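Local coordinates for protein multi-copper Oxidase CueO (PDB 6EVG) that probably oxidises phenolic substrates with copper centres as a laccase-like multicopper oxidase, and is active towards lignin model compounds and lignosulfonate, at residues I100-P105 with H484-H489; L78-G83 with T88-H93. One frame throughout, in Å; residues are numbered along the deposited sequence.

Contact 1. Residues I100-P105 with H484-H489; sequences ILDGGP and HPFMFH. With EDO (1,2-ethanediol), chain C.
Asp-102 OD2, which lies 4.1 Å from Phe-486 CE1, is hydrogen-bonded twice: by O1 of a bound 1,2-ethanediol, which donates at 2.7 Å, and with ND1 of His-91. With CG anti to the backbone N (chi1 -156°), OD2 is placed within reach of both diol O1 and the Phe-486 edge. The other oxygen is gripped as well: Gly-103 N reaches Asp-102 OD1 at 2.9 Å, a bent bond (136° at the hydrogen) that arrives 44° out of the carboxylate plane. The diol, probably from the crystallisation liquor, bridges on: its O2 donates to Gly-103 O at 2.8 Å, and it is also hydrogen-bonded to His-439 ND1. The Phe-486 ring presents its edge to this group, with CD1 3.4 Å from diol O1, which lies in the ring plane.

Two packing contacts flank this polar middle. Ile-100 crosses the His-484 imidazole at about a right angle, over one face: its CA is 4.1 Å from His-484 CD2, and its CG2 stands 4.1 Å above the plane, offset toward the rim. Met-487 bends at its third torsion, and its SD meets Pro-105 CD at 3.9 Å. No hydrogen bond runs directly between 100-105 and 484-489; the Ser-99 OG to His-484 O bond and the diol add polar links beside the packing.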
loop_
_atom_site.group_PDB
_atom_site.type_symbol
_atom_site.label_atom_id
_atom_site.label_comp_id
_atom_site.label_asym_id
_atom_site.label_seq_id
_atom_site.Cartn_x
_atom_site.Cartn_y
_atom_site.Cartn_z
ATOM N N ILE A 100 -15.628 12.972 -0.803
ATOM C CA ILE A 100 -16.367 13.237 0.443
ATOM C C ILE A 100 -16.486 11.999 1.327
ATOM O O ILE A 100 -16.879 12.136 2.482
ATOM C CB ILE A 100 -17.784 13.784 0.136
ATOM C CG1 ILE A 100 -18.639 12.855 -0.694
ATOM C CG2 ILE A 100 -17.655 15.232 -0.374
ATOM C CD1 ILE A 100 -20.142 13.201 -0.660
ATOM N N LEU A 101 -16.189 10.789 0.816
ATOM C CA LEU A 101 -16.235 9.551 1.604
ATOM C C LEU A 101 -14.849 9.068 2.024
ATOM O O LEU A 101 -14.762 7.986 2.645
ATOM C CB LEU A 101 -16.949 8.451 0.849
ATOM C CG LEU A 101 -18.326 8.804 0.339
ATOM C CD1 LEU A 101 -18.990 7.647 -0.372
ATOM C CD2 LEU A 101 -19.234 9.314 1.386
ATOM N N ASP A 102 -13.802 9.839 1.707
ATOM C CA ASP A 102 -12.431 9.430 2.016
ATOM C C ASP A 102 -11.823 10.323 3.063
ATOM O O ASP A 102 -12.296 11.447 3.276
ATOM C CB ASP A 102 -11.610 9.466 0.716
ATOM C CG ASP A 102 -10.368 8.550 0.723
ATOM O OD1 ASP A 102 -10.168 7.839 1.714
ATOM O OD2 ASP A 102 -9.619 8.615 -0.273
ATOM N N GLY A 103 -10.801 9.830 3.751
ATOM C CA GLY A 103 -10.175 10.554 4.848
ATOM C C GLY A 103 -8.847 11.199 4.456
ATOM O O GLY A 103 -8.057 10.626 3.689
ATOM N N GLY A 104 -8.572 12.329 5.060
ATOM C CA GLY A 104 -7.340 13.054 4.855
ATOM C C GLY A 104 -7.299 14.305 5.696
ATOM O O GLY A 104 -8.138 14.508 6.551
ATOM N N PRO A 105 -6.319 15.174 5.431
ATOM C CA PRO A 105 -6.076 16.309 6.375
ATOM C C PRO A 105 -7.164 17.378 6.362
ATOM O O PRO A 105 -7.127 18.232 7.256
ATOM C CB PRO A 105 -4.728 16.873 5.900
ATOM C CG PRO A 105 -4.648 16.432 4.502
ATOM C CD PRO A 105 -5.305 15.082 4.379
ATOM N N HIS A 484 -12.876 19.027 -0.239
ATOM C CA HIS A 484 -12.302 17.685 -0.001
ATOM C C HIS A 484 -11.469 17.317 -1.230
ATOM O O HIS A 484 -11.811 16.419 -1.959
ATOM C CB HIS A 484 -13.362 16.619 0.269
ATOM C CG HIS A 484 -14.125 16.733 1.551
ATOM N ND1 HIS A 484 -15.101 17.671 1.793
ATOM C CD2 HIS A 484 -14.135 15.883 2.610
ATOM C CE1 HIS A 484 -15.639 17.412 2.982
ATOM N NE2 HIS A 484 -15.085 16.323 3.496
ATOM N N PRO A 485 -10.341 17.988 -1.474
ATOM C CA PRO A 485 -9.536 17.630 -2.636
ATOM C C PRO A 485 -8.961 16.231 -2.520
ATOM O O PRO A 485 -8.694 15.725 -1.422
ATOM C CB PRO A 485 -8.427 18.668 -2.636
ATOM C CG PRO A 485 -8.341 19.112 -1.235
ATOM C CD PRO A 485 -9.717 19.050 -0.682
ATOM N N PHE A 486 -8.714 15.602 -3.681
ATOM C CA PHE A 486 -7.864 14.395 -3.706
ATOM C C PHE A 486 -6.410 14.827 -3.715
ATOM O O PHE A 486 -6.102 16.029 -3.841
ATOM C CB PHE A 486 -8.241 13.526 -4.907
ATOM C CG PHE A 486 -9.446 12.627 -4.727
ATOM C CD1 PHE A 486 -9.605 11.830 -3.626
ATOM C CD2 PHE A 486 -10.413 12.541 -5.737
ATOM C CE1 PHE A 486 -10.682 10.934 -3.533
ATOM C CE2 PHE A 486 -11.494 11.699 -5.625
ATOM C CZ PHE A 486 -11.618 10.874 -4.507
ATOM N N MET A 487 -5.518 13.910 -3.476
ATOM C CA MET A 487 -4.112 14.194 -3.326
ATOM C C MET A 487 -3.287 13.264 -4.173
ATOM O O MET A 487 -3.725 12.164 -4.491
ATOM C CB MET A 487 -3.700 14.103 -1.870
ATOM C CG MET A 487 -4.633 15.085 -1.061
ATOM S SD MET A 487 -4.289 15.146 0.651
ATOM C CE MET A 487 -3.207 16.426 0.638
ATOM N N PHE A 488 -2.067 13.686 -4.475
ATOM C CA PHE A 488 -1.043 12.829 -5.055
ATOM C C PHE A 488 0.257 13.146 -4.380
ATOM O O PHE A 488 0.522 14.308 -4.031
ATOM C CB PHE A 488 -1.024 12.902 -6.580
ATOM C CG PHE A 488 -0.723 14.259 -7.167
ATOM C CD1 PHE A 488 -1.730 15.180 -7.325
ATOM C CD2 PHE A 488 0.528 14.612 -7.681
ATOM C CE1 PHE A 488 -1.506 16.428 -7.967
ATOM C CE2 PHE A 488 0.756 15.842 -8.295
ATOM C CZ PHE A 488 -0.273 16.745 -8.441
ATOM N N HIS A 489 1.124 12.138 -4.208
ATOM C CA HIS A 489 2.271 12.325 -3.347
ATOM C C HIS A 489 3.255 11.177 -3.499
ATOM O O HIS A 489 2.931 10.133 -4.033
ATOM C CB HIS A 489 1.831 12.480 -1.858
ATOM C CG HIS A 489 1.001 11.347 -1.338
ATOM N ND1 HIS A 489 1.558 10.278 -0.680
ATOM C CD2 HIS A 489 -0.328 11.121 -1.347
ATOM C CE1 HIS A 489 0.577 9.449 -0.315
ATOM N NE2 HIS A 489 -0.574 9.914 -0.749
HETATM C C1 EDO C . -8.684 11.937 0.165
HETATM O O1 EDO C . -8.185 10.908 -0.699
HETATM C C2 EDO C . -7.682 12.697 0.937
HETATM O O2 EDO C . -6.741 11.821 1.576
#

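Contact 2. Residues L78-G83 with T88-H93; sequences LSVENG and TTLHWH
A methyl group sits almost squarely over an indole: Leu-78 CD1 is 3.6 Å from the centroid of the six-membered ring of Trp-92 and only 11° off the ring normal, a CH-pi contact over the face. Leu-90 O lies over the rim of the opposite face, and the indole NE1 is hydrogen-bonded to Leu-101 O. Val-80 CG2 instead comes at the edge, 3.8 Å from Trp-92 CH2, and the other Val-80 branch, CG1, meets Leu-90 CD1 at 3.9 Å.

Further along, the Thr-88 methyl CG2 packs against the amide of Asn-82, 3.6 Å from CG. It is brought there by a torsion that sets CG2 between the backbone N and the carbonyl carbon and turns OG1 anti to N (chi1 -165°), where OG1 bonds to Gln-141. The amide is itself pinned, ND2 by Glu-86 O and Ile-109 O, OD1 by Met-84 N.

The segments run roughly antiparallel (162°), yet no hydrogen bond joins them, in keeping with strands 75-82 and 91-93 belonging to different sheets of a beta sandwich, as in cupredoxin domains. CA atoms of Leu-78 and Trp-92 are 10.1 Å apart, narrowing to 6.8 Å at Asn-82 and Thr-88. Replacing Trp-92 by an alanine would probably leave Leu-78 CD1 without its aromatic face, Val-80 CG2 without its edge partner and Leu-101 O without the indole N-H. The chemistry is thus apolar packing of strand 75-82 on strand 91-93 and the loop before it, with a methyl-on-amide contact at one end.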
loop_
_atom_site.group_PDB
_atom_site.type_symbol
_atom_site.label_atom_id
_atom_site.label_comp_id
_atom_site.label_asym_id
_atom_site.label_seq_id
_atom_site.Cartn_x
_atom_site.Cartn_y
_atom_site.Cartn_z
ATOM N N LEU A 78 -18.745 2.269 6.915
ATOM C CA LEU A 78 -17.407 2.114 7.503
ATOM C C LEU A 78 -17.361 3.009 8.730
ATOM O O LEU A 78 -17.151 4.212 8.631
ATOM C CB LEU A 78 -16.331 2.466 6.473
ATOM C CG LEU A 78 -16.300 1.565 5.235
ATOM C CD1 LEU A 78 -15.356 2.094 4.178
ATOM C CD2 LEU A 78 -15.944 0.122 5.576
ATOM N N SER A 79 -17.657 2.404 9.883
ATOM C CA SER A 79 -17.830 3.129 11.133
ATOM C C SER A 79 -16.505 3.232 11.836
ATOM O O SER A 79 -16.062 2.256 12.484
ATOM C CB SER A 79 -18.847 2.446 12.014
ATOM O OG SER A 79 -19.036 3.135 13.205
ATOM N N VAL A 80 -15.836 4.395 11.752
ATOM C CA VAL A 80 -14.497 4.605 12.275
ATOM C C VAL A 80 -14.594 5.368 13.589
ATOM O O VAL A 80 -15.160 6.460 13.652
ATOM C CB VAL A 80 -13.617 5.370 11.295
ATOM C CG1 VAL A 80 -12.190 5.500 11.837
ATOM C CG2 VAL A 80 -13.609 4.689 9.915
ATOM N N GLU A 81 -14.060 4.846 14.655
ATOM C CA GLU A 81 -13.989 5.535 15.946
ATOM C C GLU A 81 -12.538 5.860 16.265
ATOM O O GLU A 81 -11.670 4.977 16.169
ATOM C CB GLU A 81 -14.538 4.640 17.030
ATOM C CG GLU A 81 -14.467 5.186 18.405
ATOM C CD GLU A 81 -15.114 4.334 19.487
ATOM O OE1 GLU A 81 -15.812 3.362 19.210
ATOM O OE2 GLU A 81 -14.942 4.670 20.664
ATOM N N ASN A 82 -12.278 7.110 16.635
ATOM C CA ASN A 82 -10.956 7.520 17.071
ATOM C C ASN A 82 -10.840 7.404 18.549
ATOM O O ASN A 82 -11.329 8.250 19.300
ATOM C CB ASN A 82 -10.650 8.938 16.610
ATOM C CG ASN A 82 -9.263 9.375 16.994
ATOM O OD1 ASN A 82 -8.483 8.564 17.536
ATOM N ND2 ASN A 82 -8.881 10.609 16.699
ATOM N N GLY A 83 -10.247 6.304 19.035
ATOM C CA GLY A 83 -10.019 6.100 20.414
ATOM C C GLY A 83 -8.721 6.659 20.962
ATOM O O GLY A 83 -8.330 6.341 22.081
ATOM N N THR A 88 -7.031 11.695 13.909
ATOM C CA THR A 88 -6.554 10.693 12.948
ATOM C C THR A 88 -7.519 10.680 11.757
ATOM O O THR A 88 -8.567 11.322 11.775
ATOM C CB THR A 88 -6.412 9.318 13.620
ATOM O OG1 THR A 88 -5.639 8.457 12.784
ATOM C CG2 THR A 88 -7.736 8.625 13.845
ATOM N N THR A 89 -7.170 9.866 10.744
ATOM C CA THR A 89 -8.021 9.662 9.600
ATOM C C THR A 89 -7.776 8.245 9.071
ATOM O O THR A 89 -6.785 7.635 9.473
ATOM C CB THR A 89 -7.664 10.659 8.413
ATOM O OG1 THR A 89 -6.270 10.483 8.030
ATOM C CG2 THR A 89 -7.904 12.097 8.713
ATOM N N LEU A 90 -8.630 7.804 8.171
ATOM C CA LEU A 90 -8.296 6.633 7.335
ATOM C C LEU A 90 -8.544 7.009 5.878
ATOM O O LEU A 90 -9.638 7.478 5.530
ATOM C CB LEU A 90 -9.084 5.388 7.701
ATOM C CG LEU A 90 -8.776 4.825 9.086
ATOM C CD1 LEU A 90 -9.710 3.690 9.443
ATOM C CD2 LEU A 90 -7.331 4.334 9.218
ATOM N N HIS A 91 -7.533 6.786 5.037
ATOM C CA HIS A 91 -7.645 6.831 3.583
ATOM C C HIS A 91 -7.911 5.414 3.066
ATOM O O HIS A 91 -7.187 4.488 3.423
ATOM C CB HIS A 91 -6.332 7.407 2.978
ATOM C CG HIS A 91 -6.106 7.182 1.529
ATOM N ND1 HIS A 91 -7.035 7.426 0.554
ATOM C CD2 HIS A 91 -4.973 6.776 0.876
ATOM C CE1 HIS A 91 -6.486 7.124 -0.640
ATOM N NE2 HIS A 91 -5.233 6.750 -0.460
ATOM N N TRP A 92 -8.957 5.294 2.261
ATOM C CA TRP A 92 -9.383 4.019 1.684
ATOM C C TRP A 92 -8.553 3.837 0.394
ATOM O O TRP A 92 -8.975 4.190 -0.710
ATOM C CB TRP A 92 -10.888 4.003 1.418
ATOM C CG TRP A 92 -11.746 4.470 2.529
ATOM C CD1 TRP A 92 -12.597 5.512 2.474
ATOM C CD2 TRP A 92 -11.869 3.908 3.846
ATOM N NE1 TRP A 92 -13.230 5.695 3.675
ATOM C CE2 TRP A 92 -12.800 4.737 4.557
ATOM C CE3 TRP A 92 -11.306 2.815 4.519
ATOM C CZ2 TRP A 92 -13.136 4.481 5.883
ATOM C CZ3 TRP A 92 -11.633 2.584 5.831
ATOM C CH2 TRP A 92 -12.549 3.425 6.506
ATOM N N HIS A 93 -7.347 3.315 0.591
ATOM C CA HIS A 93 -6.271 3.220 -0.429
ATOM C C HIS A 93 -6.575 2.063 -1.382
ATOM O O HIS A 93 -6.302 0.910 -1.081
ATOM C CB HIS A 93 -4.963 3.072 0.319
ATOM C CG HIS A 93 -3.725 3.229 -0.510
ATOM N ND1 HIS A 93 -2.593 3.824 0.036
ATOM C CD2 HIS A 93 -3.441 2.788 -1.757
ATOM C CE1 HIS A 93 -1.635 3.737 -0.879
ATOM N NE2 HIS A 93 -2.105 3.116 -1.966
#

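Overall arrangement
Contact 2 closes before contact 1 opens along the chain, and their centres lie 13 Å apart. Trp-92 joins them: its backbone N is 2.9 Å from Asp-102 OD1 and its NE1 2.9 Å from Leu-101 O, both probable hydrogen bonds, so a residue of the sandwich core anchors the loop that faces 484-489. His-91 and His-93 in contact 2 and His-489 in contact 1 belong to His-X-His motifs that, in multicopper oxidases, hold the trinuclear copper cluster. Direct His-91 to His-437 and His-489 to His-439 hydrogen bonds are consistent with missing copper there. The copper seen in this entry is bound by His-434, Cys-490 and His-495; Cys-490 follows His-489 directly in the chain.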